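Side-chain contact in pyridoxamine 5'-phosphate oxidase-related, FMN-binding protein (Mycobacterium smegmatis, PDB 6ECI), which binds flavin-adenine dinucleotide and probably sequesters this cofactor, helping mycobacteria withstand hypoxic and oxidative stress: residues T31-P36 with G53-S58. Numbering follows the deposited sequence.
With FAD (flavin-adenine dinucleotide), chain U.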
loop_
_atom_site.group_PDB
_atom_site.type_symbol
_atom_site.label_atom_id
_atom_site.label_comp_id
_atom_site.label_asym_id
_atom_site.label_seq_id
_atom_site.Cartn_x
_atom_site.Cartn_y
_atom_site.Cartn_z
ATOM N N THR B 31 8.794 -4.668 12.922
ATOM C CA THR B 31 7.415 -4.192 12.881
ATOM C C THR B 31 7.320 -3.056 11.879
ATOM O O THR B 31 8.014 -2.043 12.013
ATOM C CB THR B 31 6.927 -3.728 14.258
ATOM O OG1 THR B 31 7.914 -2.884 14.868
ATOM C CG2 THR B 31 6.646 -4.929 15.154
ATOM N N SER B 32 6.461 -3.224 10.884
ATOM C CA SER B 32 6.265 -2.228 9.846
ATOM C C SER B 32 5.038 -1.378 10.138
ATOM O O SER B 32 4.129 -1.775 10.871
ATOM C CB SER B 32 6.114 -2.898 8.478
ATOM O OG SER B 32 7.320 -3.529 8.087
ATOM N N HIS B 33 5.034 -0.183 9.556
ATOM C CA HIS B 33 3.850 0.654 9.471
ATOM C C HIS B 33 3.680 1.084 8.022
ATOM O O HIS B 33 4.651 1.157 7.265
ATOM C CB HIS B 33 3.950 1.882 10.386
ATOM C CG HIS B 33 3.691 1.583 11.829
ATOM N ND1 HIS B 33 4.662 1.088 12.674
ATOM C CD2 HIS B 33 2.568 1.706 12.578
ATOM C CE1 HIS B 33 4.151 0.920 13.880
ATOM N NE2 HIS B 33 2.881 1.287 13.849
ATOM N N ILE B 34 2.438 1.348 7.630
ATOM C CA ILE B 34 2.135 1.768 6.269
ATOM C C ILE B 34 1.281 3.027 6.323
ATOM O O ILE B 34 0.369 3.139 7.150
ATOM C CB ILE B 34 1.447 0.644 5.464
ATOM C CG1 ILE B 34 1.141 1.110 4.039
ATOM C CG2 ILE B 34 0.200 0.157 6.169
ATOM C CD1 ILE B 34 0.778 -0.014 3.095
ATOM N N PHE B 35 1.596 3.984 5.452
ATOM C CA PHE B 35 0.939 5.290 5.431
ATOM C C PHE B 35 0.482 5.611 4.015
ATOM O O PHE B 35 1.313 5.953 3.155
ATOM C CB PHE B 35 1.876 6.379 5.940
ATOM C CG PHE B 35 2.474 6.091 7.285
ATOM C CD1 PHE B 35 3.633 5.339 7.399
ATOM C CD2 PHE B 35 1.887 6.588 8.437
ATOM C CE1 PHE B 35 4.184 5.077 8.639
ATOM C CE2 PHE B 35 2.438 6.330 9.679
ATOM C CZ PHE B 35 3.586 5.574 9.779
ATOM N N PRO B 36 -0.813 5.511 3.727
ATOM C CA PRO B 36 -1.311 5.984 2.428
ATOM C C PRO B 36 -1.072 7.479 2.285
ATOM O O PRO B 36 -1.327 8.258 3.207
ATOM C CB PRO B 36 -2.806 5.647 2.475
ATOM C CG PRO B 36 -2.924 4.572 3.506
ATOM C CD PRO B 36 -1.871 4.880 4.530
ATOM N N GLY B 53 2.815 17.149 13.481
ATOM C CA GLY B 53 2.469 16.351 14.641
ATOM C C GLY B 53 2.046 14.927 14.345
ATOM O O GLY B 53 1.708 14.189 15.279
ATOM N N THR B 54 2.054 14.520 13.084
ATOM C CA THR B 54 1.623 13.191 12.689
ATOM C C THR B 54 2.772 12.202 12.831
ATOM O O THR B 54 3.950 12.571 12.841
ATOM C CB THR B 54 1.107 13.201 11.248
ATOM O OG1 THR B 54 0.426 14.437 10.993
ATOM C CG2 THR B 54 0.140 12.076 11.018
ATOM N N LYS B 55 2.411 10.928 12.956
ATOM C CA LYS B 55 3.395 9.867 13.098
ATOM C C LYS B 55 4.130 9.567 11.797
ATOM O O LYS B 55 5.244 9.035 11.844
ATOM C CB LYS B 55 2.711 8.608 13.628
ATOM C CG LYS B 55 3.619 7.639 14.334
ATOM C CD LYS B 55 3.628 6.350 13.541
ATOM C CE LYS B 55 4.822 5.488 13.876
ATOM N NZ LYS B 55 4.655 4.085 13.412
ATOM N N LEU B 56 3.535 9.895 10.645
ATOM C CA LEU B 56 4.256 9.777 9.379
ATOM C C LEU B 56 5.530 10.612 9.397
ATOM O O LEU B 56 6.567 10.192 8.869
ATOM C CB LEU B 56 3.350 10.203 8.223
ATOM C CG LEU B 56 3.952 10.365 6.818
ATOM C CD1 LEU B 56 4.582 9.072 6.316
ATOM C CD2 LEU B 56 2.895 10.868 5.843
ATOM N N VAL B 57 5.465 11.799 10.005
ATOM C CA VAL B 57 6.638 12.662 10.134
ATOM C C VAL B 57 7.766 11.917 10.831
ATOM O O VAL B 57 8.865 11.755 10.287
ATOM C CB VAL B 57 6.274 13.949 10.897
ATOM C CG1 VAL B 57 7.366 14.995 10.748
ATOM C CG2 VAL B 57 4.932 14.485 10.434
ATOM N N SER B 58 7.500 11.446 12.051
ATOM C CA SER B 58 8.537 10.800 12.846
ATOM C C SER B 58 9.003 9.488 12.226
ATOM O O SER B 58 10.164 9.103 12.398
ATOM C CB SER B 58 8.022 10.564 14.266
ATOM O OG SER B 58 9.004 9.933 15.068
HETATM P PA FAD U . -1.409 7.229 14.783
HETATM O O1A FAD U . -2.349 7.834 15.759
HETATM O O2A FAD U . 0.075 7.289 15.165
HETATM O O5B FAD U . -1.793 5.737 14.443
HETATM C C5B FAD U . -2.124 4.788 15.477
HETATM C C4B FAD U . -2.616 3.529 14.811
HETATM O O4B FAD U . -3.713 3.854 13.933
HETATM C C3B FAD U . -1.601 2.830 13.916
HETATM O O3B FAD U . -0.762 1.961 14.668
HETATM C C2B FAD U . -2.495 2.061 12.938
HETATM O O2B FAD U . -2.866 0.770 13.407
HETATM C C1B FAD U . -3.717 2.981 12.816
HETATM N N9A FAD U . -3.711 3.782 11.601
HETATM C C8A FAD U . -3.013 4.940 11.375
HETATM N N7A FAD U . -3.179 5.441 10.176
HETATM C C5A FAD U . -4.046 4.541 9.564
HETATM C C6A FAD U . -4.613 4.505 8.278
HETATM N N6A FAD U . -4.393 5.423 7.337
HETATM N N1A FAD U . -5.438 3.471 7.992
HETATM C C2A FAD U . -5.668 2.551 8.931
HETATM N N3A FAD U . -5.186 2.482 10.173
HETATM C C4A FAD U . -4.374 3.520 10.430
HETATM N N1 FAD U . -1.133 11.887 5.621
HETATM C C2 FAD U . -0.223 12.789 5.154
HETATM O O2 FAD U . 0.590 13.334 5.908
HETATM N N3 FAD U . -0.206 13.109 3.807
HETATM C C4 FAD U . -1.042 12.592 2.838
HETATM O O4 FAD U . -0.929 12.955 1.668
HETATM C C4X FAD U . -2.006 11.633 3.346
HETATM N N5 FAD U . -2.839 11.092 2.500
HETATM C C5X FAD U . -3.758 10.173 2.987
HETATM C C6 FAD U . -4.655 9.584 2.099
HETATM C C7 FAD U . -5.595 8.657 2.538
HETATM C C7M FAD U . -6.550 8.044 1.549
HETATM C C8 FAD U . -5.639 8.306 3.898
HETATM C C8M FAD U . -6.648 7.311 4.405
HETATM C C9 FAD U . -4.746 8.894 4.789
HETATM C C9A FAD U . -3.809 9.819 4.343
HETATM N N10 FAD U . -2.889 10.428 5.220
HETATM C C10 FAD U . -1.972 11.341 4.754
HETATM C "C1'" FAD U . -2.887 10.100 6.650
HETATM C "C2'" FAD U . -1.713 9.218 7.056
HETATM O "O2'" FAD U . -2.032 7.843 6.841
HETATM C "C3'" FAD U . -1.393 9.455 8.532
HETATM O "O3'" FAD U . -0.051 9.905 8.679
HETATM C "C4'" FAD U . -1.605 8.212 9.388
HETATM O "O4'" FAD U . -3.012 8.054 9.559
HETATM C "C5'" FAD U . -0.873 8.269 10.714
HETATM O "O5'" FAD U . -1.304 9.438 11.442
HETATM P P FAD U . -1.357 9.453 13.017
HETATM O O1P FAD U . -2.599 10.222 13.477
HETATM O O2P FAD U . -0.082 9.929 13.600
HETATM O O3P FAD U . -1.576 7.921 13.367
#
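Phe35 and Leu56 make the dense half of this contact, where strand 31-41 meets the first turn of helix 55-60. The Phe35 ring lies with one face against the start of the helix: Leu56 CA stands 4.2 Å from the ring centroid, 23° off the normal, a CH-pi contact displaced toward the rim. Leu56 runs past the ring in the opposite sense, and its two methyls divide the work. CD1 packs on Phe35 CG at 3.8 Å, while CD2 reaches the flavin, 3.4 Å from FAD O2. Both side chains are buried, with Thr26 of strand 21-28 touching Phe35 and Thr50 touching Leu56.

Lys55 and His33 make the more open half. The lysine CG is anti to the backbone N (chi1 -157°), and a bend at chi2 sends the chain past the rim of Phe35, where Lys55 CD meets Phe35 CZ at the ring edge, 3.8 Å away. Beyond that the chain crosses His33 at about a right angle and sets NZ over the centre of the imidazole, 3.0 Å above its plane. The amine therefore approaches a ring face, poorly placed for a bond to ND1. Both residues are partly exposed, with the adenosine ribose beside the imidazole edge and Arg83 of the second subunit packing on His33.

The helix start also holds the cofactor through its backbone: Lys55 N donates to FAD O2P (2.8 Å, 155°). Thr54, at the N-cap position, makes no capping bond; its OG1 is hydrogen-bonded to Ala51 O, and CG2 lies along the ribityl chain. The dipole of this short helix would probably help offset the charge of that phosphate. Together strand and helix form part of the FAD pocket in a split beta-barrel of the kind found in flavin/deazaflavin-dependent oxidoreductases.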